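Local coordinates for nicotinate-nucleotide--dimethylbenzimidazole phosphoribosyltransferase (Thermus thermophilus HB8, PDB 1WX1), which probably catalyses the transfer of phosphoribose from nicotinate mononucleotide to 5,6-dimethylbenzimidazole, giving alpha-ribazole 5'-phosphate for cobalamin biosynthesis, at residues 44-56 with 93-105. Numbering follows the deposited sequence.
Sequences LGRGAVVVAAADH and DCAVYVLDVGVVG
The carbonyl oxygen of Ala53 takes two backbone N-H groups where the chain turns a corner at Val101: Val101 N comes in almost straight at 3.1 Å from Ala53 O, and Gly102 N adds a weak, bent bond. This shared acceptor marks a beta bulge that shifts the register by one residue before Ala54 pairs with Gly102. Asp100 shapes the turn through an Asx motif, its OD2 receiving Val103 N at 2.8 Å, while its OD1 forms a salt bridge with Lys117. Beyond the bulge, Asp55 closes the pairing twice. Its backbone N bonds to Gly102 O; chi1 of -83° sets CG anti to the carbonyl carbon, which lets Asp55 OD1 offer its anti lone pair to Val104 N at 2.8 Å. OD2 is bound by Thr71. An alanine in place of Asp55 would probably leave Val104 N and the Thr71 hydroxyl without their acceptor and the chain at Val104 less firmly held. Upstream, the parallel ladder continues unbroken to Gly47. At its start the Arg46 guanidinium lies over the Cys94-Ala95 peptide and, in its own plane, sends NH1 to Asp93 OD1 at 2.8 Å, approaching from above the carboxylate plane. Tyr97 turns its ring edge to Ala48, while its hydroxyl reaches Glu153. The two strands form a beta-alpha-beta crossover through helices 70-79 and 84-91 in a Rossmann-like parallel sheet, where 47-54 lies between 94-100 and 157-163. Helices 133-152 and 228-242 cover the Ala48, Val50 and Ala52 face; helix 70-79 packs on Val51, Ala53 and Val98, with Val51 near Glu304, the predicted proton acceptor.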
loop_
_atom_site.group_PDB
_atom_site.type_symbol
_atom_site.label_atom_id
_atom_site.label_comp_id
_atom_site.label_asym_id
_atom_site.label_seq_id
_atom_site.Cartn_x
_atom_site.Cartn_y
_atom_site.Cartn_z
ATOM N N LEU A 44 -7.389 -3.337 14.989
ATOM C CA LEU A 44 -8.022 -4.039 13.884
ATOM C C LEU A 44 -7.434 -5.433 13.778
ATOM O O LEU A 44 -6.319 -5.688 14.230
ATOM C CB LEU A 44 -7.798 -3.292 12.568
ATOM C CG LEU A 44 -8.544 -1.968 12.390
ATOM C CD1 LEU A 44 -8.132 -1.334 11.062
ATOM C CD2 LEU A 44 -10.049 -2.212 12.422
ATOM N N GLY A 45 -8.191 -6.338 13.180
ATOM C CA GLY A 45 -7.699 -7.690 13.026
ATOM C C GLY A 45 -8.181 -8.281 11.721
ATOM O O GLY A 45 -7.950 -7.725 10.644
ATOM N N ARG A 46 -8.857 -9.416 11.831
ATOM C CA ARG A 46 -9.397 -10.122 10.678
ATOM C C ARG A 46 -10.283 -9.216 9.834
ATOM O O ARG A 46 -11.107 -8.472 10.360
ATOM C CB ARG A 46 -10.229 -11.309 11.162
ATOM C CG ARG A 46 -10.873 -12.128 10.057
ATOM C CD ARG A 46 -9.840 -12.957 9.333
ATOM N NE ARG A 46 -10.455 -14.022 8.543
ATOM C CZ ARG A 46 -9.782 -14.792 7.694
ATOM N NH1 ARG A 46 -8.480 -14.609 7.530
ATOM N NH2 ARG A 46 -10.409 -15.735 7.005
ATOM N N GLY A 47 -10.120 -9.286 8.521
ATOM C CA GLY A 47 -10.953 -8.481 7.651
ATOM C C GLY A 47 -11.803 -9.423 6.822
ATOM O O GLY A 47 -11.625 -10.642 6.890
ATOM N N ALA A 48 -12.746 -8.876 6.067
ATOM C CA ALA A 48 -13.576 -9.694 5.194
ATOM C C ALA A 48 -13.981 -8.906 3.955
ATOM O O ALA A 48 -14.112 -7.683 3.998
ATOM C CB ALA A 48 -14.837 -10.187 5.935
ATOM N N VAL A 49 -14.132 -9.614 2.843
ATOM C CA VAL A 49 -14.584 -9.000 1.606
ATOM C C VAL A 49 -15.725 -9.870 1.094
ATOM O O VAL A 49 -15.630 -11.103 1.095
ATOM C CB VAL A 49 -13.456 -8.916 0.521
ATOM C CG1 VAL A 49 -12.943 -10.310 0.155
ATOM C CG2 VAL A 49 -13.996 -8.224 -0.735
ATOM N N VAL A 50 -16.827 -9.230 0.719
ATOM C CA VAL A 50 -17.963 -9.947 0.170
ATOM C C VAL A 50 -18.001 -9.559 -1.298
ATOM O O VAL A 50 -18.180 -8.386 -1.637
ATOM C CB VAL A 50 -19.290 -9.546 0.842
ATOM C CG1 VAL A 50 -20.455 -10.272 0.162
ATOM C CG2 VAL A 50 -19.246 -9.900 2.329
ATOM N N VAL A 51 -17.798 -10.544 -2.159
ATOM C CA VAL A 51 -17.797 -10.316 -3.596
ATOM C C VAL A 51 -19.179 -10.644 -4.144
ATOM O O VAL A 51 -19.589 -11.802 -4.138
ATOM C CB VAL A 51 -16.749 -11.211 -4.294
ATOM C CG1 VAL A 51 -16.680 -10.878 -5.786
ATOM C CG2 VAL A 51 -15.389 -11.032 -3.628
ATOM N N ALA A 52 -19.893 -9.619 -4.600
ATOM C CA ALA A 52 -21.235 -9.791 -5.149
ATOM C C ALA A 52 -21.140 -10.016 -6.656
ATOM O O ALA A 52 -20.425 -9.296 -7.352
ATOM C CB ALA A 52 -22.081 -8.559 -4.846
ATOM N N ALA A 53 -21.867 -11.010 -7.159
ATOM C CA ALA A 53 -21.821 -11.331 -8.577
ATOM C C ALA A 53 -23.193 -11.418 -9.226
ATOM O O ALA A 53 -24.147 -11.914 -8.630
ATOM C CB ALA A 53 -21.075 -12.653 -8.783
ATOM N N ALA A 54 -23.273 -10.936 -10.460
ATOM C CA ALA A 54 -24.508 -10.969 -11.225
ATOM C C ALA A 54 -24.186 -10.625 -12.672
ATOM O O ALA A 54 -23.179 -9.974 -12.955
ATOM C CB ALA A 54 -25.516 -9.967 -10.659
ATOM N N ASP A 55 -25.044 -11.065 -13.584
ATOM C CA ASP A 55 -24.839 -10.777 -14.989
ATOM C C ASP A 55 -25.640 -9.574 -15.446
ATOM O O ASP A 55 -26.563 -9.134 -14.759
ATOM C CB ASP A 55 -25.140 -12.015 -15.827
ATOM C CG ASP A 55 -23.955 -12.961 -15.871
ATOM O OD1 ASP A 55 -24.088 -14.133 -15.455
ATOM O OD2 ASP A 55 -22.876 -12.511 -16.314
ATOM N N HIS A 56 -25.270 -9.045 -16.608
ATOM C CA HIS A 56 -25.892 -7.844 -17.155
ATOM C C HIS A 56 -26.403 -8.011 -18.584
ATOM O O HIS A 56 -25.671 -8.469 -19.461
ATOM C CB HIS A 56 -24.866 -6.708 -17.120
ATOM C CG HIS A 56 -24.352 -6.403 -15.751
ATOM N ND1 HIS A 56 -24.782 -5.318 -15.015
ATOM C CD2 HIS A 56 -23.465 -7.059 -14.960
ATOM C CE1 HIS A 56 -24.189 -5.319 -13.837
ATOM N NE2 HIS A 56 -23.383 -6.368 -13.779
ATOM N N ASP A 93 -4.935 -11.330 5.435
ATOM C CA ASP A 93 -5.757 -11.877 6.524
ATOM C C ASP A 93 -7.190 -11.381 6.382
ATOM O O ASP A 93 -7.742 -10.712 7.262
ATOM C CB ASP A 93 -5.188 -11.474 7.891
ATOM C CG ASP A 93 -5.970 -12.078 9.051
ATOM O OD1 ASP A 93 -6.433 -13.233 8.931
ATOM O OD2 ASP A 93 -6.117 -11.406 10.090
ATOM N N CYS A 94 -7.788 -11.732 5.255
ATOM C CA CYS A 94 -9.135 -11.315 4.938
ATOM C C CYS A 94 -9.947 -12.507 4.448
ATOM O O CYS A 94 -9.526 -13.213 3.535
ATOM C CB CYS A 94 -9.066 -10.239 3.849
ATOM S SG CYS A 94 -10.643 -9.603 3.272
ATOM N N ALA A 95 -11.104 -12.728 5.065
ATOM C CA ALA A 95 -11.987 -13.818 4.674
ATOM C C ALA A 95 -12.667 -13.439 3.361
ATOM O O ALA A 95 -12.949 -12.267 3.117
ATOM C CB ALA A 95 -13.043 -14.055 5.761
ATOM N N VAL A 96 -12.924 -14.427 2.511
ATOM C CA VAL A 96 -13.579 -14.165 1.240
ATOM C C VAL A 96 -14.944 -14.833 1.194
ATOM O O VAL A 96 -15.063 -16.034 1.422
ATOM C CB VAL A 96 -12.744 -14.682 0.038
ATOM C CG1 VAL A 96 -13.515 -14.466 -1.263
ATOM C CG2 VAL A 96 -11.403 -13.956 -0.026
ATOM N N TYR A 97 -15.977 -14.044 0.928
ATOM C CA TYR A 97 -17.332 -14.573 0.809
ATOM C C TYR A 97 -17.832 -14.187 -0.567
ATOM O O TYR A 97 -17.523 -13.099 -1.057
ATOM C CB TYR A 97 -18.271 -13.969 1.858
ATOM C CG TYR A 97 -17.876 -14.236 3.288
ATOM C CD1 TYR A 97 -16.986 -13.394 3.955
ATOM C CD2 TYR A 97 -18.388 -15.335 3.976
ATOM C CE1 TYR A 97 -16.616 -13.639 5.275
ATOM C CE2 TYR A 97 -18.025 -15.591 5.297
ATOM C CZ TYR A 97 -17.141 -14.738 5.939
ATOM O OH TYR A 97 -16.779 -14.989 7.237
ATOM N N VAL A 98 -18.599 -15.072 -1.196
ATOM C CA VAL A 98 -19.148 -14.795 -2.517
ATOM C C VAL A 98 -20.670 -14.787 -2.415
ATOM O O VAL A 98 -21.260 -15.623 -1.737
ATOM C CB VAL A 98 -18.716 -15.866 -3.548
ATOM C CG1 VAL A 98 -19.263 -15.512 -4.929
ATOM C CG2 VAL A 98 -17.193 -15.949 -3.602
ATOM N N LEU A 99 -21.297 -13.826 -3.084
ATOM C CA LEU A 99 -22.744 -13.705 -3.066
ATOM C C LEU A 99 -23.282 -13.689 -4.490
ATOM O O LEU A 99 -22.920 -12.824 -5.288
ATOM C CB LEU A 99 -23.153 -12.412 -2.352
ATOM C CG LEU A 99 -24.609 -11.950 -2.502
ATOM C CD1 LEU A 99 -25.534 -12.916 -1.776
ATOM C CD2 LEU A 99 -24.767 -10.538 -1.927
ATOM N N ASP A 100 -24.124 -14.661 -4.814
ATOM C CA ASP A 100 -24.733 -14.712 -6.138
ATOM C C ASP A 100 -26.113 -14.074 -6.032
ATOM O O ASP A 100 -27.001 -14.626 -5.387
ATOM C CB ASP A 100 -24.894 -16.158 -6.627
ATOM C CG ASP A 100 -25.762 -16.260 -7.892
ATOM O OD1 ASP A 100 -26.251 -17.367 -8.197
ATOM O OD2 ASP A 100 -25.952 -15.234 -8.583
ATOM N N VAL A 101 -26.282 -12.900 -6.631
ATOM C CA VAL A 101 -27.588 -12.251 -6.623
ATOM C C VAL A 101 -28.169 -12.223 -8.032
ATOM O O VAL A 101 -29.288 -11.760 -8.227
ATOM C CB VAL A 101 -27.543 -10.787 -6.091
ATOM C CG1 VAL A 101 -27.479 -10.789 -4.572
ATOM C CG2 VAL A 101 -26.364 -10.030 -6.698
ATOM N N GLY A 102 -27.423 -12.725 -9.017
ATOM C CA GLY A 102 -27.949 -12.702 -10.373
ATOM C C GLY A 102 -27.091 -13.261 -11.495
ATOM O O GLY A 102 -27.140 -12.770 -12.627
ATOM N N VAL A 103 -26.304 -14.285 -11.199
ATOM C CA VAL A 103 -25.460 -14.893 -12.213
ATOM C C VAL A 103 -26.302 -15.832 -13.083
ATOM O O VAL A 103 -27.216 -16.488 -12.588
ATOM C CB VAL A 103 -24.320 -15.715 -11.560
ATOM C CG1 VAL A 103 -23.584 -16.511 -12.620
ATOM C CG2 VAL A 103 -23.342 -14.771 -10.829
ATOM N N VAL A 104 -26.014 -15.882 -14.381
ATOM C CA VAL A 104 -26.743 -16.796 -15.262
ATOM C C VAL A 104 -26.168 -18.196 -15.036
ATOM O O VAL A 104 -24.950 -18.378 -15.047
ATOM C CB VAL A 104 -26.569 -16.418 -16.755
ATOM C CG1 VAL A 104 -27.113 -17.524 -17.646
ATOM C CG2 VAL A 104 -27.297 -15.118 -17.052
ATOM N N GLY A 105 -27.033 -19.181 -14.814
ATOM C CA GLY A 105 -26.548 -20.538 -14.607
ATOM C C GLY A 105 -26.553 -20.960 -13.151
ATOM O O GLY A 105 -26.624 -20.123 -12.255
#